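Long-range contact in Slr1438 protein (Synechocystis sp., PDB 3K25), which is of unknown function but probably binds a carbohydrate and may act as an isomerase of the aldose 1-epimerase type: residues A[109-114]-A[135-140]. Numbering follows the deposited sequence.
Sequences NARLDL and SYQLQG
A110 and L112 pair with L138 and Y136 as two neighbouring antiparallel strands of a large beta sheet, 110-117 lying between 100-105 and 130-139. The axes of 110-114 and 135-139 approach to 4.6 Å, at 170°. Both pairs are closed by reciprocal hydrogen bonds, four in all: A110 N to L138 O (2.9 Å) with L138 N to A110 O, and Y136 N to L112 O (2.9 Å) with L112 N to Y136 O. Between them R111 faces Q137 in a non-hydrogen-bonded pair, where R111 CA comes 3.2 Å from Y136 O in a CA-H...O contact.

On one face R111, D113, S135 and Q137 form a polar network. The extended R111 chain meets D113 side-on: NH2 bonds to the syn lone pair of OD2 at 3.2 Å, and NE reaches OD1, completing a salt bridge along one strand. The S135 hydroxyl donates to D113 OD1 at 2.9 Å, from the carboxylate face opposite to R111 NE, and accepts from Q137 NE2; S135 OG lies over one guanidinium face, toward its rim, without bonding to it. R111 and Q137, long polar chains suited to partly exposed positions, lie side by side, guanidinium and amide planes 30° apart. A leucine in place of R111 would probably leave the D113 carboxylate without its charged mate and freer to turn.

The other face, with A110, L112, Y136 and L138, is mainly apolar, though Y136 OH bonds weakly to G33 O. A110 CB lies 4.0 Å from L138 CB, apolar groups suited to cover by L16; buried L112 touches Y14 and V101. Turned beside its backbone N (chi1 -52°), the Y136 ring brings CE1 to 3.5 Å from L114 CD1, crossing at about a right angle; L27 touches both. This face packs against the antiparallel sheet holding 14-18 and 23-28, as layers of a beta sandwich do, consistent with the galactose mutarotase-like fold.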
loop_
_atom_site.group_PDB
_atom_site.type_symbol
_atom_site.label_atom_id
_atom_site.label_comp_id
_atom_site.label_asym_id
_atom_site.label_seq_id
_atom_site.Cartn_x
_atom_site.Cartn_y
_atom_site.Cartn_z
ATOM N N ASN A 109 6.506 -20.567 5.253
ATOM C CA ASN A 109 5.411 -19.640 5.511
ATOM C C ASN A 109 4.333 -19.833 4.450
ATOM O O ASN A 109 4.459 -20.701 3.583
ATOM C CB ASN A 109 5.910 -18.190 5.462
ATOM C CG ASN A 109 6.719 -17.883 4.202
ATOM O OD1 ASN A 109 6.283 -18.147 3.079
ATOM N ND2 ASN A 109 7.901 -17.315 4.389
ATOM N N ALA A 110 3.266 -19.042 4.539
ATOM C CA ALA A 110 2.190 -19.090 3.552
ATOM C C ALA A 110 2.668 -18.078 2.524
ATOM O O ALA A 110 2.775 -16.892 2.824
ATOM C CB ALA A 110 0.861 -18.639 4.168
ATOM N N ARG A 111 2.975 -18.531 1.319
ATOM C CA ARG A 111 3.480 -17.607 0.316
ATOM C C ARG A 111 2.766 -17.628 -1.026
ATOM O O ARG A 111 2.698 -18.664 -1.696
ATOM C CB ARG A 111 4.971 -17.862 0.113
ATOM C CG ARG A 111 5.552 -17.194 -1.094
ATOM C CD ARG A 111 7.046 -17.350 -1.105
ATOM N NE ARG A 111 7.623 -16.948 -2.384
ATOM C CZ ARG A 111 8.921 -16.755 -2.573
ATOM N NH1 ARG A 111 9.766 -16.919 -1.563
ATOM N NH2 ARG A 111 9.372 -16.415 -3.772
ATOM N N LEU A 112 2.248 -16.469 -1.414
ATOM C CA LEU A 112 1.545 -16.333 -2.685
ATOM C C LEU A 112 2.303 -15.348 -3.586
ATOM O O LEU A 112 2.619 -14.233 -3.169
ATOM C CB LEU A 112 0.112 -15.845 -2.443
ATOM C CG LEU A 112 -0.963 -16.250 -3.460
ATOM C CD1 LEU A 112 -0.472 -16.010 -4.862
ATOM C CD2 LEU A 112 -1.277 -17.712 -3.296
ATOM N N ASP A 113 2.593 -15.769 -4.814
ATOM C CA ASP A 113 3.318 -14.933 -5.766
ATOM C C ASP A 113 2.450 -14.424 -6.923
ATOM O O ASP A 113 1.922 -15.202 -7.713
ATOM C CB ASP A 113 4.526 -15.703 -6.295
ATOM C CG ASP A 113 5.626 -15.807 -5.266
ATOM O OD1 ASP A 113 5.356 -15.499 -4.087
ATOM O OD2 ASP A 113 6.752 -16.195 -5.629
ATOM N N LEU A 114 2.325 -13.102 -7.014
ATOM C CA LEU A 114 1.500 -12.461 -8.030
ATOM C C LEU A 114 2.285 -11.655 -9.051
ATOM O O LEU A 114 3.360 -11.124 -8.761
ATOM C CB LEU A 114 0.489 -11.539 -7.360
ATOM C CG LEU A 114 -0.340 -12.170 -6.247
ATOM C CD1 LEU A 114 -1.335 -11.143 -5.729
ATOM C CD2 LEU A 114 -1.070 -13.398 -6.783
ATOM N N SER A 135 5.699 -10.872 -3.858
ATOM C CA SER A 135 5.594 -12.093 -3.088
ATOM C C SER A 135 5.018 -11.723 -1.729
ATOM O O SER A 135 5.568 -10.881 -1.016
ATOM C CB SER A 135 6.980 -12.732 -2.926
ATOM O OG SER A 135 6.920 -13.932 -2.172
ATOM N N TYR A 136 3.892 -12.333 -1.386
ATOM C CA TYR A 136 3.271 -12.074 -0.101
ATOM C C TYR A 136 3.533 -13.305 0.753
ATOM O O TYR A 136 3.131 -14.410 0.404
ATOM C CB TYR A 136 1.773 -11.848 -0.260
ATOM C CG TYR A 136 1.400 -10.800 -1.284
ATOM C CD1 TYR A 136 1.608 -11.026 -2.639
ATOM C CD2 TYR A 136 0.787 -9.606 -0.901
ATOM C CE1 TYR A 136 1.212 -10.107 -3.588
ATOM C CE2 TYR A 136 0.384 -8.673 -1.850
ATOM C CZ TYR A 136 0.595 -8.937 -3.193
ATOM O OH TYR A 136 0.137 -8.064 -4.157
ATOM N N GLN A 137 4.227 -13.097 1.866
ATOM C CA GLN A 137 4.589 -14.173 2.783
ATOM C C GLN A 137 3.990 -13.907 4.148
ATOM O O GLN A 137 4.204 -12.851 4.732
ATOM C CB GLN A 137 6.108 -14.266 2.868
ATOM C CG GLN A 137 6.718 -14.303 1.486
ATOM C CD GLN A 137 8.206 -14.100 1.483
ATOM O OE1 GLN A 137 8.798 -13.721 2.490
ATOM N NE2 GLN A 137 8.823 -14.336 0.337
ATOM N N LEU A 138 3.224 -14.880 4.633
ATOM C CA LEU A 138 2.561 -14.787 5.926
ATOM C C LEU A 138 3.112 -15.809 6.911
ATOM O O LEU A 138 3.073 -17.004 6.641
ATOM C CB LEU A 138 1.066 -15.031 5.767
ATOM C CG LEU A 138 0.305 -14.902 7.087
ATOM C CD1 LEU A 138 -0.037 -13.429 7.287
ATOM C CD2 LEU A 138 -0.978 -15.748 7.072
ATOM N N GLN A 139 3.639 -15.329 8.034
ATOM C CA GLN A 139 4.152 -16.203 9.083
ATOM C C GLN A 139 3.955 -15.559 10.442
ATOM O O GLN A 139 4.001 -14.336 10.579
ATOM C CB GLN A 139 5.645 -16.500 8.943
ATOM C CG GLN A 139 6.245 -16.861 10.322
ATOM C CD GLN A 139 7.753 -17.021 10.342
ATOM O OE1 GLN A 139 8.491 -16.214 9.764
ATOM N NE2 GLN A 139 8.225 -18.057 11.038
ATOM N N GLY A 140 3.758 -16.408 11.446
ATOM C CA GLY A 140 3.583 -15.939 12.801
ATOM C C GLY A 140 2.697 -14.721 12.904
ATOM O O GLY A 140 1.515 -14.788 12.593
#